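Local coordinates for protein halocarboxylic acid dehalogenase DehI (Pseudomonas putida, PDB 3BJX) that probably hydrolyses the carbon-halogen bond of 2-haloalkanoic acids, releasing halide and leaving the corresponding hydroxy acid, at residues A[41-46]-A[163-168]; A[118-123]-A[168-173]. All blocks are in the same frame, centred on the assembly; numbering follows the deposited sequence.

Contacts 1 and 2 fix one long loop, between helices 155-158 and 183-195, at two successive places: residues 163-168 lie against the end of helix 32-45, residues 168-173 against helix 112-143. Both are partly buried and their centres are about 12 Å apart; contact 1 buries more surface, 428 against 239 Å². The chemistry follows the place. At a helix end, contact 1 uses main-chain carbonyls as acceptors; on a helix flank, contact 2 uses side chains, an ion pair on exposed Asp170 and an apolar touch on buried Val121. The pair illustrates how a loop without regular structure can be held in an all-helical protein. The two contacts share Gly168, and Arg46 O packs against Met169 CE.

Contact 1 of 2, residues A[41-46]-A[163-168]; sequences IRLTLR and KGHPKG
Leu43 and Gly164 make the straightest polar link here: Gly164 N donates to Leu43 O over 2.9 Å with an angle of 166° at the hydrogen. The same oxygen also receives a CA-H...O contact from Lys163, so one carbonyl of the last helical turn is served by two consecutive loop residues. One residue earlier, Arg42 O accepts a weak bond from His165 NE2, at 3.1 Å and bent to 122°. That N-H is shared, since Val47 O is its stronger partner; together the two carbonyls help fix the turn of the imidazole, whose edge meets Arg46 C at CD2. Gly164 sits at backbone angles where any CB would collide with the carbonyl oxygen of Lys163, while its own O lies 3.3 Å from Arg46 CB and takes a CA-H...O contact from Arg46.

Flanking side chains finish the seam. Lys163 runs alongside Thr44, its CE 3.6 Å from Thr44 OG1. The hydroxyl is bonded to Asp40 O and the lysine NZ forms a salt bridge with the Asp40 carboxylate, so both polar ends are met one turn back on the helix. At the other end, the Arg46 chain bends at chi3 (73°) and lays its guanidinium under the Pro166 ring, with Pro166 CD 3.6 Å above the plane toward the rim. Pro166 thus packs on one face, while Arg46 NH1 bonds Tyr127 OH and Phe309 O. Arg42 NH2 forms a salt bridge with Glu39. Arg46 has left helical geometry with positive phi, and the whole is characteristic of a helix C-terminus with two carbonyls near its end met by a loop far along the sequence, one by a strong backbone bond, one by a weak side-chain bond.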
loop_
_atom_site.group_PDB
_atom_site.type_symbol
_atom_site.label_atom_id
_atom_site.label_comp_id
_atom_site.label_asym_id
_atom_site.label_seq_id
_atom_site.Cartn_x
_atom_site.Cartn_y
_atom_site.Cartn_z
ATOM N N ILE A 41 7.068 -22.543 7.068
ATOM C CA ILE A 41 5.958 -21.828 6.396
ATOM C C ILE A 41 5.297 -22.736 5.353
ATOM O O ILE A 41 4.104 -22.913 5.378
ATOM C CB ILE A 41 6.395 -20.449 5.796
ATOM C CG1 ILE A 41 6.511 -19.388 6.901
ATOM C CG2 ILE A 41 5.421 -19.952 4.744
ATOM C CD1 ILE A 41 7.322 -18.174 6.503
ATOM N N ARG A 42 6.095 -23.368 4.494
ATOM C CA ARG A 42 5.584 -24.246 3.434
ATOM C C ARG A 42 4.870 -25.510 3.936
ATOM O O ARG A 42 3.866 -25.897 3.373
ATOM C CB ARG A 42 6.705 -24.630 2.473
ATOM C CG ARG A 42 7.337 -23.477 1.695
ATOM C CD ARG A 42 8.286 -24.028 0.604
ATOM N NE ARG A 42 9.469 -24.654 1.191
ATOM C CZ ARG A 42 10.657 -24.068 1.306
ATOM N NH1 ARG A 42 10.858 -22.845 0.830
ATOM N NH2 ARG A 42 11.651 -24.716 1.882
ATOM N N LEU A 43 5.380 -26.146 4.989
ATOM C CA LEU A 43 4.778 -27.369 5.529
ATOM C C LEU A 43 3.533 -27.041 6.315
ATOM O O LEU A 43 2.590 -27.799 6.316
ATOM C CB LEU A 43 5.775 -28.145 6.420
ATOM C CG LEU A 43 7.021 -28.842 5.818
ATOM C CD1 LEU A 43 8.147 -29.081 6.847
ATOM C CD2 LEU A 43 6.672 -30.154 5.117
ATOM N N THR A 44 3.526 -25.895 6.978
ATOM C CA THR A 44 2.395 -25.476 7.823
ATOM C C THR A 44 1.230 -24.968 6.972
ATOM O O THR A 44 0.053 -25.299 7.242
ATOM C CB THR A 44 2.827 -24.374 8.816
ATOM O OG1 THR A 44 3.894 -24.862 9.630
ATOM C CG2 THR A 44 1.656 -23.910 9.716
ATOM N N LEU A 45 1.558 -24.175 5.945
ATOM C CA LEU A 45 0.548 -23.723 4.987
ATOM C C LEU A 45 0.219 -24.717 3.848
ATOM O O LEU A 45 -0.732 -24.485 3.107
ATOM C CB LEU A 45 0.877 -22.310 4.460
ATOM C CG LEU A 45 1.036 -21.214 5.529
ATOM C CD1 LEU A 45 1.253 -19.861 4.920
ATOM C CD2 LEU A 45 -0.166 -21.166 6.501
ATOM N N ARG A 46 0.976 -25.827 3.730
ATOM C CA ARG A 46 0.782 -26.840 2.650
ATOM C C ARG A 46 0.886 -26.167 1.282
ATOM O O ARG A 46 -0.024 -26.248 0.448
ATOM C CB ARG A 46 -0.554 -27.629 2.755
ATOM C CG ARG A 46 -1.023 -28.013 4.173
ATOM C CD ARG A 46 -2.524 -28.331 4.204
ATOM N NE ARG A 46 -2.774 -29.617 3.573
ATOM C CZ ARG A 46 -3.540 -29.830 2.496
ATOM N NH1 ARG A 46 -4.209 -28.838 1.899
ATOM N NH2 ARG A 46 -3.655 -31.071 2.024
ATOM N N LYS A 163 0.150 -30.807 8.910
ATOM C CA LYS A 163 1.298 -30.238 8.192
ATOM C C LYS A 163 1.779 -31.210 7.115
ATOM O O LYS A 163 1.679 -32.437 7.287
ATOM C CB LYS A 163 2.477 -30.006 9.135
ATOM C CG LYS A 163 2.428 -28.793 10.050
ATOM C CD LYS A 163 3.871 -28.369 10.337
ATOM C CE LYS A 163 4.055 -27.737 11.715
ATOM N NZ LYS A 163 5.502 -27.377 11.993
ATOM N N GLY A 164 2.331 -30.653 6.032
ATOM C CA GLY A 164 2.891 -31.428 4.922
ATOM C C GLY A 164 2.261 -30.982 3.622
ATOM O O GLY A 164 1.525 -30.004 3.607
ATOM N N HIS A 165 2.540 -31.688 2.531
ATOM C CA HIS A 165 1.956 -31.331 1.234
ATOM C C HIS A 165 1.029 -32.425 0.709
ATOM O O HIS A 165 1.358 -33.600 0.814
ATOM C CB HIS A 165 3.051 -30.996 0.203
ATOM C CG HIS A 165 3.858 -29.783 0.556
ATOM N ND1 HIS A 165 5.215 -29.830 0.777
ATOM C CD2 HIS A 165 3.491 -28.495 0.751
ATOM C CE1 HIS A 165 5.652 -28.622 1.082
ATOM N NE2 HIS A 165 4.624 -27.794 1.077
ATOM N N PRO A 166 -0.133 -32.038 0.143
ATOM C CA PRO A 166 -1.079 -33.001 -0.449
ATOM C C PRO A 166 -0.533 -33.704 -1.700
ATOM O O PRO A 166 0.319 -33.139 -2.404
ATOM C CB PRO A 166 -2.267 -32.126 -0.837
ATOM C CG PRO A 166 -1.675 -30.743 -0.996
ATOM C CD PRO A 166 -0.623 -30.649 0.037
ATOM N N LYS A 167 -1.064 -34.903 -1.971
ATOM C CA LYS A 167 -0.621 -35.809 -3.042
ATOM C C LYS A 167 -0.394 -35.183 -4.416
ATOM O O LYS A 167 0.601 -35.490 -5.079
ATOM C CB LYS A 167 -1.603 -36.980 -3.191
ATOM N N GLY A 168 -1.309 -34.323 -4.852
ATOM C CA GLY A 168 -1.199 -33.726 -6.190
ATOM C C GLY A 168 -0.255 -32.531 -6.299
ATOM O O GLY A 168 -0.349 -31.731 -7.236
#

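Contact 2 of 2, residues A[118-123]-A[168-173]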
loop_
_atom_site.group_PDB
_atom_site.type_symbol
_atom_site.label_atom_id
_atom_site.label_comp_id
_atom_site.label_asym_id
_atom_site.label_seq_id
_atom_site.Cartn_x
_atom_site.Cartn_y
_atom_site.Cartn_z
ATOM N N VAL A 118 0.689 -26.256 -16.517
ATOM C CA VAL A 118 0.256 -24.873 -16.219
ATOM C C VAL A 118 -0.793 -24.927 -15.093
ATOM O O VAL A 118 -0.606 -24.335 -14.036
ATOM C CB VAL A 118 -0.288 -24.161 -17.513
ATOM C CG1 VAL A 118 -1.006 -22.839 -17.205
ATOM C CG2 VAL A 118 0.845 -23.969 -18.573
ATOM N N ARG A 119 -1.865 -25.679 -15.319
ATOM C CA ARG A 119 -2.905 -25.990 -14.322
ATOM C C ARG A 119 -2.394 -26.382 -12.914
ATOM O O ARG A 119 -2.956 -25.933 -11.912
ATOM C CB ARG A 119 -3.836 -27.095 -14.890
ATOM C CG ARG A 119 -4.902 -27.584 -13.939
ATOM C CD ARG A 119 -5.784 -28.640 -14.547
ATOM N NE ARG A 119 -6.646 -28.126 -15.615
ATOM C CZ ARG A 119 -6.525 -28.463 -16.898
ATOM N NH1 ARG A 119 -5.581 -29.311 -17.280
ATOM N NH2 ARG A 119 -7.344 -27.955 -17.807
ATOM N N ARG A 120 -1.362 -27.228 -12.844
ATOM C CA ARG A 120 -0.810 -27.694 -11.561
ATOM C C ARG A 120 -0.279 -26.517 -10.761
ATOM O O ARG A 120 -0.488 -26.434 -9.542
ATOM C CB ARG A 120 0.302 -28.738 -11.765
ATOM C CG ARG A 120 -0.190 -30.103 -12.292
ATOM C CD ARG A 120 0.913 -31.185 -12.404
ATOM N NE ARG A 120 1.149 -31.905 -11.139
ATOM C CZ ARG A 120 2.287 -31.862 -10.442
ATOM N NH1 ARG A 120 3.313 -31.120 -10.871
ATOM N NH2 ARG A 120 2.411 -32.551 -9.306
ATOM N N VAL A 121 0.415 -25.631 -11.469
ATOM C CA VAL A 121 0.969 -24.376 -10.963
ATOM C C VAL A 121 -0.149 -23.418 -10.561
ATOM O O VAL A 121 -0.166 -22.890 -9.444
ATOM C CB VAL A 121 1.882 -23.700 -12.060
ATOM C CG1 VAL A 121 2.232 -22.229 -11.704
ATOM C CG2 VAL A 121 3.132 -24.553 -12.326
ATOM N N LEU A 122 -1.098 -23.198 -11.468
ATOM C CA LEU A 122 -2.219 -22.322 -11.162
ATOM C C LEU A 122 -2.924 -22.770 -9.860
ATOM O O LEU A 122 -3.226 -21.934 -8.995
ATOM C CB LEU A 122 -3.187 -22.217 -12.352
ATOM C CG LEU A 122 -2.754 -21.520 -13.657
ATOM C CD1 LEU A 122 -3.775 -21.791 -14.773
ATOM C CD2 LEU A 122 -2.568 -20.026 -13.469
ATOM N N TYR A 123 -3.122 -24.081 -9.699
ATOM C CA TYR A 123 -3.827 -24.649 -8.521
ATOM C C TYR A 123 -3.076 -24.518 -7.204
ATOM O O TYR A 123 -3.696 -24.279 -6.152
ATOM C CB TYR A 123 -4.179 -26.122 -8.758
ATOM C CG TYR A 123 -5.406 -26.340 -9.632
ATOM C CD1 TYR A 123 -5.801 -25.371 -10.581
ATOM C CD2 TYR A 123 -6.153 -27.497 -9.531
ATOM C CE1 TYR A 123 -6.899 -25.549 -11.386
ATOM C CE2 TYR A 123 -7.261 -27.683 -10.339
ATOM C CZ TYR A 123 -7.621 -26.695 -11.267
ATOM O OH TYR A 123 -8.707 -26.845 -12.073
ATOM N N GLY A 168 -1.309 -34.323 -4.852
ATOM C CA GLY A 168 -1.199 -33.726 -6.190
ATOM C C GLY A 168 -0.255 -32.531 -6.299
ATOM O O GLY A 168 -0.349 -31.731 -7.236
HETATM N N MSE A 169 0.663 -32.412 -5.346
HETATM C CA MSE A 169 1.489 -31.222 -5.239
HETATM C C MSE A 169 2.958 -31.527 -4.936
HETATM O O MSE A 169 3.288 -32.217 -3.963
HETATM C CB MSE A 169 0.896 -30.293 -4.187
HETATM C CG MSE A 169 1.501 -28.927 -4.154
HETATM SE SE MSE A 169 1.083 -28.122 -2.443
HETATM C CE MSE A 169 -0.474 -27.033 -2.919
ATOM N N ASP A 170 3.826 -31.004 -5.799
ATOM C CA ASP A 170 5.269 -31.127 -5.642
ATOM C C ASP A 170 5.670 -30.195 -4.519
ATOM O O ASP A 170 5.136 -29.088 -4.438
ATOM C CB ASP A 170 5.985 -30.765 -6.950
ATOM C CG ASP A 170 5.756 -31.806 -8.049
ATOM O OD1 ASP A 170 5.887 -33.022 -7.748
ATOM O OD2 ASP A 170 5.441 -31.413 -9.202
ATOM N N PRO A 171 6.585 -30.646 -3.638
ATOM C CA PRO A 171 6.986 -29.910 -2.416
ATOM C C PRO A 171 7.558 -28.492 -2.651
ATOM O O PRO A 171 7.418 -27.608 -1.778
ATOM C CB PRO A 171 8.054 -30.825 -1.793
ATOM C CG PRO A 171 8.547 -31.676 -2.960
ATOM C CD PRO A 171 7.307 -31.925 -3.762
ATOM N N LEU A 172 8.183 -28.281 -3.812
ATOM C CA LEU A 172 8.831 -27.007 -4.116
ATOM C C LEU A 172 8.728 -26.653 -5.604
ATOM O O LEU A 172 9.361 -27.279 -6.448
ATOM C CB LEU A 172 10.292 -27.020 -3.616
ATOM C CG LEU A 172 11.092 -25.746 -3.304
ATOM C CD1 LEU A 172 10.325 -24.674 -2.568
ATOM C CD2 LEU A 172 12.317 -26.125 -2.485
ATOM N N LEU A 173 7.906 -25.649 -5.901
ATOM C CA LEU A 173 7.640 -25.160 -7.256
ATOM C C LEU A 173 8.795 -24.288 -7.783
ATOM O O LEU A 173 9.227 -23.375 -7.084
ATOM C CB LEU A 173 6.354 -24.333 -7.203
ATOM C CG LEU A 173 5.279 -24.471 -8.273
ATOM C CD1 LEU A 173 3.938 -24.357 -7.635
ATOM C CD2 LEU A 173 5.482 -23.406 -9.346
#
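A salt bridge between Arg120 and Asp170, backed by an apolar touch between Val121 and Leu173, joins the flank of helix 112-143 to the loop that precedes helix 183-195. The two terminal nitrogens of Arg120 converge on a single carboxylate oxygen. Arg120 NH1 reaches Asp170 OD2 at 2.7 Å with a nearly straight bond (164°), whereas Arg120 NH2 is 3.2 Å from the same oxygen and bonds it weakly. The oxygen lies almost in the guanidinium plane, yet it is approached from above the plane of its own carboxylate; the two flat groups are turned 65° apart, so this is not the coplanar bidentate pairing that uses both carboxylate oxygens. A bend at chi3 (85°), after an extended chi2, brings the guanidinium over to the loop, where NH2 also comes within 3.5 Å of Gly168 O. Replacing Arg120 with a leucine would probably leave the Asp170 carboxylate without its mate here and let that side chain turn more freely. Deeper in, the Leu173 and Val121 side chains cross at about a right angle, Leu173 CD2 lying 4.0 Å from Val121 CG2 and slightly farther from CG1. Ala207 of helix 203-208 touches both Val121 and Leu173, and Ala124 one turn along helix 112-143 packs on Met169 and Leu173, while Leu122 and Tyr123 turn to helix 267-299; the loop thus lies among helices, with no strand involved.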